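Local coordinates for protein dihydropteroate synthase (Clostridioides difficile, PDB 6PZ2) that probably catalyses the joining of p-aminobenzoate to a pterin diphosphate, the dihydropteroate-forming step of bacterial folate synthesis, and is captured here with pteroic acid in its pocket, at residues Tyr204-Arg212 against Gly242-Asp250; Leu228-Ile239 against Glu253-Asp262. All blocks are in the same frame, centred on the assembly; numbering follows the deposited sequence.

Contact 1 (Tyr204-Arg212 against Gly242-Asp250). With PT1 (pteroic acid), chain K; SO4 (sulfate ion), chain B; SO4 (sulfate ion), chain D.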
# COMPACT_ATOMS: atom_id res chain seq x y z
N TYR A 204 19.86 12.13 5.87
CA TYR A 204 20.38 11.30 4.75
C TYR A 204 19.21 10.61 4.02
O TYR A 204 18.21 10.29 4.66
CB TYR A 204 21.35 10.23 5.26
CG TYR A 204 22.67 10.81 5.74
CD1 TYR A 204 23.70 11.06 4.85
CD2 TYR A 204 22.85 11.15 7.06
CE1 TYR A 204 24.89 11.64 5.26
CE2 TYR A 204 24.03 11.73 7.50
CZ TYR A 204 25.05 11.99 6.60
OH TYR A 204 26.19 12.58 7.05
N PRO A 205 19.37 10.33 2.72
CA PRO A 205 18.42 9.52 1.97
C PRO A 205 18.26 8.15 2.64
O PRO A 205 19.18 7.69 3.31
CB PRO A 205 19.00 9.36 0.57
CG PRO A 205 20.01 10.48 0.44
CD PRO A 205 20.49 10.71 1.85
N ILE A 206 17.06 7.56 2.54
CA ILE A 206 16.78 6.29 3.24
C ILE A 206 16.37 5.24 2.20
O ILE A 206 15.63 5.55 1.25
CB ILE A 206 15.68 6.49 4.30
CG1 ILE A 206 16.16 7.45 5.38
CG2 ILE A 206 15.20 5.17 4.89
CD1 ILE A 206 15.04 8.07 6.18
N LEU A 207 16.86 4.03 2.41
CA LEU A 207 16.53 2.89 1.61
C LEU A 207 15.88 1.84 2.51
O LEU A 207 16.34 1.61 3.64
CB LEU A 207 17.79 2.34 0.93
CG LEU A 207 17.58 1.23 -0.09
CD1 LEU A 207 18.70 1.23 -1.12
CD2 LEU A 207 17.54 -0.13 0.58
N LEU A 208 14.82 1.23 1.98
CA LEU A 208 14.07 0.23 2.76
C LEU A 208 13.96 -1.07 1.98
O LEU A 208 13.65 -1.07 0.77
CB LEU A 208 12.69 0.80 3.11
CG LEU A 208 11.78 -0.17 3.86
CD1 LEU A 208 12.36 -0.44 5.24
CD2 LEU A 208 10.36 0.38 3.98
N GLY A 209 14.16 -2.18 2.68
CA GLY A 209 13.89 -3.46 2.07
C GLY A 209 13.11 -4.39 2.98
O GLY A 209 13.58 -4.73 4.06
N THR A 210 11.93 -4.81 2.51
CA THR A 210 11.02 -5.70 3.26
C THR A 210 10.54 -6.85 2.39
O THR A 210 10.01 -7.84 2.90
CB THR A 210 9.77 -4.96 3.76
OG1 THR A 210 9.01 -4.55 2.62
CG2 THR A 210 10.11 -3.77 4.62
N SER A 211 10.73 -6.71 1.08
CA SER A 211 10.11 -7.56 0.09
C SER A 211 10.27 -9.03 0.46
O SER A 211 11.37 -9.53 0.60
CB SER A 211 10.69 -7.27 -1.27
OG SER A 211 10.01 -8.03 -2.25
N ARG A 212 9.14 -9.67 0.66
CA ARG A 212 8.98 -11.11 0.88
C ARG A 212 9.53 -11.56 2.24
O ARG A 212 9.54 -12.76 2.47
CB ARG A 212 9.62 -11.95 -0.22
CG ARG A 212 9.00 -11.70 -1.58
CD ARG A 212 9.57 -12.61 -2.65
NE ARG A 212 9.04 -12.10 -3.90
CZ ARG A 212 9.38 -12.58 -5.08
NH1 ARG A 212 10.26 -13.56 -5.10
NH2 ARG A 212 8.87 -12.08 -6.20
N GLY A 242 9.45 8.94 4.69
CA GLY A 242 10.66 9.59 4.23
C GLY A 242 11.54 8.69 3.37
O GLY A 242 12.61 9.15 2.92
N VAL A 243 11.10 7.45 3.10
CA VAL A 243 11.92 6.53 2.31
C VAL A 243 12.08 7.07 0.89
O VAL A 243 11.12 7.53 0.29
CB VAL A 243 11.35 5.12 2.29
CG1 VAL A 243 12.06 4.28 1.27
CG2 VAL A 243 11.38 4.47 3.67
N ASP A 244 13.30 6.95 0.36
CA ASP A 244 13.66 7.45 -0.96
C ASP A 244 13.78 6.31 -1.97
O ASP A 244 13.58 6.50 -3.16
CB ASP A 244 15.00 8.18 -0.89
CG ASP A 244 14.88 9.50 -0.18
OD1 ASP A 244 14.23 10.41 -0.78
OD2 ASP A 244 15.33 9.59 0.99
N ILE A 245 14.21 5.14 -1.49
CA ILE A 245 14.48 4.05 -2.37
C ILE A 245 13.92 2.80 -1.71
O ILE A 245 14.24 2.59 -0.53
CB ILE A 245 16.00 3.85 -2.59
CG1 ILE A 245 16.72 5.14 -3.00
CG2 ILE A 245 16.25 2.71 -3.56
CD1 ILE A 245 18.22 5.03 -3.17
N VAL A 246 13.20 1.98 -2.47
CA VAL A 246 12.75 0.69 -1.96
C VAL A 246 13.42 -0.41 -2.77
O VAL A 246 13.48 -0.35 -3.99
CB VAL A 246 11.21 0.54 -1.98
CG1 VAL A 246 10.57 1.44 -0.95
CG2 VAL A 246 10.60 0.79 -3.35
N ARG A 247 13.88 -1.43 -2.07
CA ARG A 247 14.53 -2.57 -2.70
C ARG A 247 13.49 -3.69 -2.76
O ARG A 247 13.16 -4.22 -1.72
CB ARG A 247 15.74 -3.01 -1.84
CG ARG A 247 16.53 -4.22 -2.35
CD ARG A 247 17.70 -4.60 -1.45
NE ARG A 247 18.44 -5.79 -1.84
CZ ARG A 247 18.06 -7.04 -1.63
NH1 ARG A 247 16.96 -7.32 -0.94
NH2 ARG A 247 18.79 -8.03 -2.13
N VAL A 248 13.09 -4.12 -3.96
CA VAL A 248 11.94 -4.99 -4.17
C VAL A 248 12.23 -6.07 -5.21
O VAL A 248 13.02 -5.86 -6.12
CB VAL A 248 10.70 -4.18 -4.59
CG1 VAL A 248 10.24 -3.28 -3.45
CG2 VAL A 248 10.96 -3.39 -5.87
N HIS A 249 11.57 -7.22 -5.04
CA HIS A 249 11.51 -8.22 -6.11
C HIS A 249 10.53 -7.86 -7.23
O HIS A 249 10.73 -8.29 -8.35
CB HIS A 249 11.07 -9.56 -5.55
CG HIS A 249 12.01 -10.04 -4.50
ND1 HIS A 249 11.80 -9.76 -3.16
CD2 HIS A 249 13.14 -10.77 -4.60
CE1 HIS A 249 12.78 -10.30 -2.48
NE2 HIS A 249 13.63 -10.92 -3.33
N ASP A 250 9.43 -7.17 -6.94
CA ASP A 250 8.37 -7.00 -7.90
C ASP A 250 8.35 -5.51 -8.25
O ASP A 250 7.78 -4.66 -7.56
CB ASP A 250 7.01 -7.45 -7.35
CG ASP A 250 6.98 -8.90 -6.90
OD1 ASP A 250 7.13 -9.18 -5.69
OD2 ASP A 250 6.83 -9.74 -7.78
C2 PT1 K . 17.84 -4.82 2.82
C3 PT1 K . 18.34 -6.07 2.29
C5 PT1 K . 19.54 -5.93 1.47
N6 PT1 K . 17.78 -7.29 2.48
C7 PT1 K . 19.58 -3.61 1.84
N9 PT1 K . 20.10 -4.73 1.31
C10 PT1 K . 18.35 -8.38 1.95
N11 PT1 K . 20.15 -2.41 1.63
C12 PT1 K . 19.52 -8.26 1.19
C21 PT1 K . 13.66 -12.61 6.51
O22 PT1 K . 13.48 -12.30 7.70
O1 PT1 K . 16.74 -4.78 3.59
N4 PT1 K . 18.48 -3.65 2.61
N8 PT1 K . 20.07 -7.05 0.93
C13 PT1 K . 17.73 -9.74 2.20
N14 PT1 K . 17.75 -9.98 3.64
C15 PT1 K . 16.78 -10.67 4.28
C16 PT1 K . 15.83 -11.46 3.61
C17 PT1 K . 16.69 -10.53 5.66
C18 PT1 K . 14.85 -12.11 4.34
C19 PT1 K . 15.70 -11.18 6.40
C20 PT1 K . 14.77 -11.96 5.73
O23 PT1 K . 12.89 -13.39 5.96
S SO4 B . 16.44 -11.11 -1.02
O1 SO4 B . 16.56 -12.06 0.11
O2 SO4 B . 17.75 -10.45 -1.25
O3 SO4 B . 15.42 -10.09 -0.70
O4 SO4 B . 16.04 -11.84 -2.24
S SO4 D . 10.66 -13.89 -9.03
O1 SO4 D . 9.59 -14.18 -8.05
O2 SO4 D . 11.93 -14.43 -8.46
O3 SO4 D . 10.88 -12.45 -9.34
O4 SO4 D . 10.23 -14.59 -10.27
O HOH W 1 11.01 -3.76 0.04
O HOH W 2 8.32 -6.99 -4.20
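H249 is held at its rim by S211 and a sulfate, with R212 laid over one face, where the last two parallel strands of this TIM barrel, 207-208 and 245-248, run out into the active-site loops. S211 holds OG anti to its backbone N (chi1 -176°), which carries the hydroxyl to the ring edge, 2.7 Å from H249 ND1. The other ring nitrogen, H249 NE2, gives its N-H to sulfate O4 over 2.8 Å. The extended R212 chain crosses this imidazole, its CD over the rim and its guanidinium nearly parallel to the ring (16°, centres 4.2 Å apart). The edge of that guanidinium makes a weak salt bridge to D250, NH2 to OD1 3.4 Å, and also meets a second sulfate.

R247, CG anti to the backbone N (chi1 179°), reaches out from near the C-terminal end of the strand and turns its guanidinium flat against the pterin, CZ 3.3 Å from N8 of pteroic acid. Its edge grips the first sulfate, NH2 to O2 2.8 Å, while D53 takes NE. A long chain with a flat cationic end suits a place between ring and anion; the sulfate probably marks where a substrate phosphate would sit. G209, with no side chain, lets pteroic acid O1 come close enough for a weak hydrogen bond to its O.

Earlier along the strands, L207 and I245 share one sheet face, CD1 to CG2 3.8 Å, and L208 turns to the other, its CB against V243. Ladder bonds run from L208 N to I245 O and from R247 N to L208 O. D244 extends the pairing: OD2 uses its anti lone pair for I206 N, 3.1 Å away, while I206 O accepts from both D244 N and I245 N.

Contact 2 (Leu228-Ile239 against Glu253-Asp262). With SO4 (sulfate ion), chain H.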
# COMPACT_ATOMS: atom_id res chain seq x y z
N LEU A 228 3.18 -10.17 -1.70
CA LEU A 228 3.34 -8.88 -2.41
C LEU A 228 2.48 -7.76 -1.78
O LEU A 228 2.96 -6.61 -1.74
CB LEU A 228 2.98 -9.10 -3.88
CG LEU A 228 3.06 -7.86 -4.77
CD1 LEU A 228 4.37 -7.11 -4.56
CD2 LEU A 228 2.89 -8.26 -6.22
N GLU A 229 1.25 -8.02 -1.30
CA GLU A 229 0.46 -6.86 -0.89
C GLU A 229 0.99 -6.37 0.46
O GLU A 229 0.95 -5.16 0.70
CB GLU A 229 -1.08 -6.94 -0.93
CG GLU A 229 -1.79 -8.25 -1.10
CD GLU A 229 -1.59 -9.08 -2.34
OE1 GLU A 229 -1.89 -8.60 -3.45
OE2 GLU A 229 -1.12 -10.23 -2.16
N GLY A 230 1.57 -7.23 1.28
CA GLY A 230 2.28 -6.75 2.48
C GLY A 230 3.46 -5.85 2.14
O GLY A 230 3.71 -4.83 2.79
N THR A 231 4.22 -6.25 1.12
CA THR A 231 5.39 -5.50 0.74
C THR A 231 4.93 -4.13 0.21
O THR A 231 5.50 -3.07 0.54
CB THR A 231 6.16 -6.26 -0.34
OG1 THR A 231 6.58 -7.51 0.20
CG2 THR A 231 7.28 -5.42 -0.91
N ILE A 232 3.88 -4.16 -0.60
CA ILE A 232 3.32 -2.88 -1.10
C ILE A 232 2.90 -2.01 0.08
O ILE A 232 3.19 -0.82 0.09
CB ILE A 232 2.18 -3.12 -2.10
CG1 ILE A 232 2.76 -3.70 -3.39
CG2 ILE A 232 1.40 -1.84 -2.37
CD1 ILE A 232 1.69 -4.11 -4.37
N ALA A 233 2.35 -2.60 1.14
CA ALA A 233 1.98 -1.78 2.27
C ALA A 233 3.21 -1.10 2.86
O ALA A 233 3.17 0.12 3.17
CB ALA A 233 1.26 -2.62 3.30
N THR A 234 4.31 -1.84 3.01
CA THR A 234 5.51 -1.25 3.64
C THR A 234 6.17 -0.24 2.69
O THR A 234 6.72 0.77 3.14
CB THR A 234 6.51 -2.34 4.05
OG1 THR A 234 6.97 -2.99 2.87
CG2 THR A 234 5.89 -3.37 4.98
N THR A 235 6.13 -0.49 1.40
CA THR A 235 6.61 0.52 0.45
C THR A 235 5.86 1.83 0.68
O THR A 235 6.46 2.90 0.75
CB THR A 235 6.44 0.03 -0.99
OG1 THR A 235 7.42 -0.97 -1.24
CG2 THR A 235 6.59 1.12 -2.03
N VAL A 236 4.55 1.75 0.79
CA VAL A 236 3.68 2.95 0.84
C VAL A 236 3.91 3.74 2.14
O VAL A 236 4.09 4.96 2.13
CB VAL A 236 2.20 2.54 0.66
CG1 VAL A 236 1.21 3.65 0.96
CG2 VAL A 236 1.98 2.04 -0.75
N LEU A 237 3.91 3.02 3.25
CA LEU A 237 4.15 3.60 4.55
C LEU A 237 5.57 4.17 4.63
O LEU A 237 5.80 5.23 5.23
CB LEU A 237 3.93 2.52 5.63
CG LEU A 237 2.49 2.00 5.70
CD1 LEU A 237 2.38 0.77 6.59
CD2 LEU A 237 1.55 3.08 6.20
N GLY A 238 6.51 3.43 4.05
CA GLY A 238 7.89 3.86 4.04
C GLY A 238 8.01 5.20 3.35
O GLY A 238 8.60 6.14 3.88
N ILE A 239 7.43 5.32 2.17
CA ILE A 239 7.55 6.59 1.44
C ILE A 239 6.96 7.70 2.29
O ILE A 239 7.54 8.75 2.43
CB ILE A 239 6.84 6.55 0.08
CG1 ILE A 239 7.50 5.53 -0.85
CG2 ILE A 239 6.79 7.96 -0.53
CD1 ILE A 239 6.59 5.05 -1.97
N GLU A 253 4.73 -3.46 -9.68
CA GLU A 253 3.69 -3.31 -8.68
C GLU A 253 4.14 -2.30 -7.63
O GLU A 253 3.41 -1.36 -7.31
CB GLU A 253 3.35 -4.67 -8.07
CG GLU A 253 2.76 -5.64 -9.07
CD GLU A 253 3.77 -6.46 -9.86
OE1 GLU A 253 5.00 -6.25 -9.74
OE2 GLU A 253 3.32 -7.32 -10.62
N ASN A 254 5.37 -2.42 -7.12
CA ASN A 254 5.81 -1.45 -6.14
C ASN A 254 5.94 -0.06 -6.79
O ASN A 254 5.66 0.93 -6.12
CB ASN A 254 7.11 -1.85 -5.46
CG ASN A 254 6.89 -2.98 -4.48
OD1 ASN A 254 6.50 -2.71 -3.34
ND2 ASN A 254 7.15 -4.21 -4.91
N LEU A 255 6.42 0.05 -8.02
CA LEU A 255 6.50 1.40 -8.64
C LEU A 255 5.10 2.05 -8.73
O LEU A 255 4.97 3.25 -8.44
CB LEU A 255 7.12 1.29 -10.03
CG LEU A 255 7.24 2.60 -10.83
CD1 LEU A 255 8.03 3.66 -10.10
CD2 LEU A 255 7.89 2.34 -12.17
N MET A 256 4.09 1.27 -9.13
CA MET A 256 2.73 1.83 -9.30
C MET A 256 2.24 2.36 -7.94
O MET A 256 1.78 3.49 -7.87
CB MET A 256 1.73 0.81 -9.85
CG MET A 256 2.03 0.33 -11.25
SD MET A 256 2.21 1.72 -12.39
CE MET A 256 3.98 1.84 -12.64
N ALA A 257 2.40 1.61 -6.85
CA ALA A 257 2.02 2.06 -5.51
C ALA A 257 2.82 3.30 -5.08
O ALA A 257 2.31 4.23 -4.41
CB ALA A 257 2.20 0.91 -4.53
N ALA A 258 4.12 3.30 -5.42
CA ALA A 258 4.98 4.40 -5.07
C ALA A 258 4.53 5.68 -5.79
O ALA A 258 4.60 6.74 -5.23
CB ALA A 258 6.41 4.07 -5.44
N ARG A 259 4.12 5.57 -7.04
CA ARG A 259 3.66 6.78 -7.77
C ARG A 259 2.39 7.34 -7.13
O ARG A 259 2.26 8.54 -6.99
CB ARG A 259 3.40 6.42 -9.23
CG ARG A 259 4.69 6.21 -9.99
CD ARG A 259 4.44 6.01 -11.47
NE ARG A 259 5.69 5.92 -12.20
CZ ARG A 259 5.78 5.54 -13.47
NH1 ARG A 259 6.96 5.53 -14.06
NH2 ARG A 259 4.69 5.21 -14.15
N MET A 260 1.52 6.46 -6.63
CA MET A 260 0.28 6.90 -6.03
C MET A 260 0.64 7.61 -4.73
O MET A 260 0.17 8.70 -4.47
CB MET A 260 -0.69 5.73 -5.80
CG MET A 260 -2.09 6.19 -5.40
SD MET A 260 -2.87 7.21 -6.72
CE MET A 260 -3.71 8.45 -5.75
N THR A 261 1.56 7.03 -3.96
CA THR A 261 1.96 7.64 -2.72
C THR A 261 2.71 8.95 -2.98
O THR A 261 2.52 9.95 -2.27
CB THR A 261 2.81 6.65 -1.90
OG1 THR A 261 2.20 5.36 -1.89
CG2 THR A 261 3.01 7.16 -0.50
N ASP A 262 3.58 8.96 -3.99
CA ASP A 262 4.33 10.19 -4.32
C ASP A 262 3.33 11.30 -4.63
O ASP A 262 3.52 12.43 -4.19
CB ASP A 262 5.27 10.04 -5.53
CG ASP A 262 6.48 9.14 -5.31
OD1 ASP A 262 6.83 8.90 -4.12
OD2 ASP A 262 7.04 8.66 -6.33
S SO4 H . 5.89 5.13 -17.81
O1 SO4 H . 7.02 6.02 -17.43
O2 SO4 H . 6.09 3.73 -17.33
O3 SO4 H . 4.68 5.74 -17.21
O4 SO4 H . 5.73 5.11 -19.29
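The amide of N254 is covered on both faces: I232 CG1 lies beneath one, 3.9 Å from OD1, with L228 CD1 on that same side, and V248 of the neighbouring strand covers the other. T235 OG1 donates to N254 OD1 over 2.9 Å, rising 35° out of the carbonyl plane on the V248 side, while T231 CG2 touches the same oxygen. N254 ND2 gives its hydrogen to the carbonyl of D250. Packed among L228, T231, I232 and T235, the side chain is a knob in a hole.

Beyond it the two barrel helices, crossing at -32° with axes 9.2 Å apart, close through small residues. The I232 branch anti to the backbone N, CG2, meets A257 CB at 3.6 Å, while CG1 (chi1 -70°) goes to the N254 amide; A257 CB also faces V236 CG2. A258 offers a similarly slim surface to I239 CD1. T261 fits beside V236 because its OG1 is turned back onto A257 O of its own helix, so both valine methyls can lie 3.5 Å from that hydroxyl oxygen. V236 also packs on L237 of the second subunit.

Alanine and beta-branched residues thus make a close, largely apolar seam; beside it the amide of N254, acceptor for T235 and donor to D250, has its orientation set by these two bonds.

How the contacts relate
Their centres about 10 Å apart, contacts 1 and 2 form successive layers of the TIM barrel: contact 1 pairs strands 207-208 and 245-248 inside, contact 2 joins helices 228-240 and 251-265 outside. Along the chain the segments alternate, strand, helix, strand, helix, giving the last two beta-alpha units. T210 OG1 and T234 OG1, probably hydrogen-bonded at 2.6 Å, tie the layers, as does V248 CG1 packed 3.5 Å from N254 CG. V243 N to G238 O, a probable hydrogen bond of 2.9 Å, belongs to the Schellman turn ending helix 228-240. The strand ends carry part of the pteroic acid pocket, whereas the helices also face the second subunit, so one barrel sector connects ligand site and dimer interface.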